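Phenol hydroxylase component phL (PDB 3U52) probably forms part of the hydroxylase of a bacterial multicomponent monooxygenase that converts phenol to catechol with molecular oxygen. Local coordinates at residues A138-D143 and D209-L214. Sequence-based numbering, arbitrary orientation.
Sequences AKIAGD and DDWFEL
I140 and W211 mark the closest backbone approach, their CA atoms 5.4 Å apart, where the last turn of helix 126-143 meets the first of helix 211-240. The W211 indole reaches across: CG2 of I140 lies 3.5 Å from CE3 of the ring, approaching obliquely, while the carbonyl carbon of D143 sits over one face and D143 CB rests 3.7 Å from W211 CD1. Chi1 of W211 (67°) swings the indole toward helix 126-143, where NE1 donates to a water that in turn donates to D143 O. I140 CD1 also meets L214 CG (4.2 Å). K139 slants across L214, K139 CD coming within a tight 3.4 Å of L214 CD2. Bends at chi2 and chi4 bring K139 NZ round to D143 OD2, one turn on in its own helix, in a 3.0 Å salt bridge; a weak hydrogen bond from NZ to D209 O (3.3 Å) crosses between the segments. A methionine in place of K139 would probably leave D143 OD2 without this salt bridge and D209 O without its weak lysine bond. The contact exemplifies helix-end packing in an all-helical hydroxylase subunit: apolar I140, W211 and L214, the K139-D143 bridge alongside, and D210, hydrogen-bonded to E213 N and T63 OG1, as N-cap of helix 211-240.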
loop_
_atom_site.group_PDB
_atom_site.type_symbol
_atom_site.label_atom_id
_atom_site.label_comp_id
_atom_site.label_asym_id
_atom_site.label_seq_id
_atom_site.Cartn_x
_atom_site.Cartn_y
_atom_site.Cartn_z
ATOM N N ALA D 138 4.133 5.218 31.367
ATOM C CA ALA D 138 4.950 4.021 31.187
ATOM C C ALA D 138 4.767 3.011 32.306
ATOM O O ALA D 138 4.671 1.793 32.045
ATOM C CB ALA D 138 6.451 4.350 31.029
ATOM N N LYS D 139 4.784 3.492 33.543
ATOM C CA LYS D 139 4.438 2.617 34.706
ATOM C C LYS D 139 3.079 1.892 34.539
ATOM O O LYS D 139 3.004 0.669 34.686
ATOM C CB LYS D 139 4.564 3.396 36.030
ATOM C CG LYS D 139 4.497 2.584 37.362
ATOM C CD LYS D 139 3.112 2.765 37.973
ATOM C CE LYS D 139 2.991 2.526 39.520
ATOM N NZ LYS D 139 3.536 1.245 39.948
ATOM N N ILE D 140 2.020 2.625 34.204
ATOM C CA ILE D 140 0.696 1.996 34.054
ATOM C C ILE D 140 0.746 0.994 32.916
ATOM O O ILE D 140 0.247 -0.130 33.055
ATOM C CB ILE D 140 -0.440 3.076 33.883
ATOM C CG1 ILE D 140 -0.477 3.994 35.085
ATOM C CG2 ILE D 140 -1.822 2.487 33.617
ATOM C CD1 ILE D 140 -0.905 5.425 34.727
ATOM N N ALA D 141 1.375 1.353 31.790
ATOM C CA ALA D 141 1.349 0.465 30.633
ATOM C C ALA D 141 2.012 -0.900 31.001
ATOM O O ALA D 141 1.632 -1.984 30.479
ATOM C CB ALA D 141 1.971 1.126 29.399
ATOM N N GLY D 142 2.977 -0.846 31.909
ATOM C CA GLY D 142 3.659 -2.037 32.370
ATOM C C GLY D 142 2.874 -2.819 33.419
ATOM O O GLY D 142 3.129 -4.014 33.592
ATOM N N ASP D 143 1.966 -2.152 34.139
ATOM C CA ASP D 143 1.216 -2.767 35.281
ATOM C C ASP D 143 -0.205 -3.229 35.003
ATOM O O ASP D 143 -0.656 -4.180 35.640
ATOM C CB ASP D 143 1.149 -1.816 36.486
ATOM C CG ASP D 143 2.472 -1.745 37.251
ATOM O OD1 ASP D 143 3.422 -2.435 36.874
ATOM O OD2 ASP D 143 2.547 -1.009 38.243
ATOM N N ASP D 209 2.104 3.544 44.109
ATOM C CA ASP D 209 2.141 2.113 43.743
ATOM C C ASP D 209 0.943 1.635 42.919
ATOM O O ASP D 209 1.088 0.781 42.038
ATOM C CB ASP D 209 2.150 1.219 45.012
ATOM C CG ASP D 209 3.496 1.213 45.752
ATOM O OD1 ASP D 209 4.571 1.263 45.092
ATOM O OD2 ASP D 209 3.460 1.144 47.005
ATOM N N ASP D 210 -0.248 2.080 43.276
ATOM C CA ASP D 210 -1.498 1.587 42.685
ATOM C C ASP D 210 -1.661 2.231 41.319
ATOM O O ASP D 210 -1.746 3.478 41.228
ATOM C CB ASP D 210 -2.697 1.979 43.574
ATOM C CG ASP D 210 -3.995 1.324 43.129
ATOM O OD1 ASP D 210 -4.359 1.455 41.940
ATOM O OD2 ASP D 210 -4.664 0.642 43.954
ATOM N N TRP D 211 -1.726 1.424 40.258
ATOM C CA TRP D 211 -1.677 2.045 38.925
ATOM C C TRP D 211 -2.972 2.791 38.599
ATOM O O TRP D 211 -2.965 3.830 37.898
ATOM C CB TRP D 211 -1.280 1.049 37.842
ATOM C CG TRP D 211 -2.261 -0.067 37.544
ATOM C CD1 TRP D 211 -2.189 -1.349 38.000
ATOM C CD2 TRP D 211 -3.432 -0.008 36.703
ATOM N NE1 TRP D 211 -3.249 -2.091 37.517
ATOM C CE2 TRP D 211 -4.028 -1.298 36.720
ATOM C CE3 TRP D 211 -4.033 1.001 35.947
ATOM C CZ2 TRP D 211 -5.180 -1.625 35.956
ATOM C CZ3 TRP D 211 -5.198 0.681 35.195
ATOM C CH2 TRP D 211 -5.758 -0.615 35.234
ATOM N N PHE D 212 -4.101 2.291 39.070
ATOM C CA PHE D 212 -5.326 3.046 38.817
ATOM C C PHE D 212 -5.391 4.363 39.596
ATOM O O PHE D 212 -5.772 5.395 39.035
ATOM C CB PHE D 212 -6.623 2.247 38.969
ATOM C CG PHE D 212 -7.745 2.842 38.159
ATOM C CD1 PHE D 212 -7.975 2.394 36.863
ATOM C CD2 PHE D 212 -8.505 3.932 38.654
ATOM C CE1 PHE D 212 -9.000 2.972 36.063
ATOM C CE2 PHE D 212 -9.514 4.531 37.877
ATOM C CZ PHE D 212 -9.785 4.030 36.574
ATOM N N GLU D 213 -4.944 4.333 40.856
ATOM C CA GLU D 213 -4.754 5.580 41.605
ATOM C C GLU D 213 -3.898 6.523 40.752
ATOM O O GLU D 213 -4.245 7.684 40.561
ATOM C CB GLU D 213 -4.085 5.332 42.972
ATOM C CG GLU D 213 -4.016 6.600 43.847
ATOM C CD GLU D 213 -3.250 6.414 45.152
ATOM O OE1 GLU D 213 -3.033 7.458 45.828
ATOM O OE2 GLU D 213 -2.894 5.266 45.515
ATOM N N LEU D 214 -2.790 5.998 40.212
ATOM C CA LEU D 214 -1.901 6.791 39.371
ATOM C C LEU D 214 -2.563 7.349 38.104
ATOM O O LEU D 214 -2.389 8.537 37.801
ATOM C CB LEU D 214 -0.637 6.000 38.998
ATOM C CG LEU D 214 0.525 6.812 38.442
ATOM C CD1 LEU D 214 0.908 8.030 39.249
ATOM C CD2 LEU D 214 1.700 5.886 38.244
HETATM O O HOH W 1 -3.002 -4.776 37.240
HETATM O O HOH W 2 0.354 -1.020 39.946
#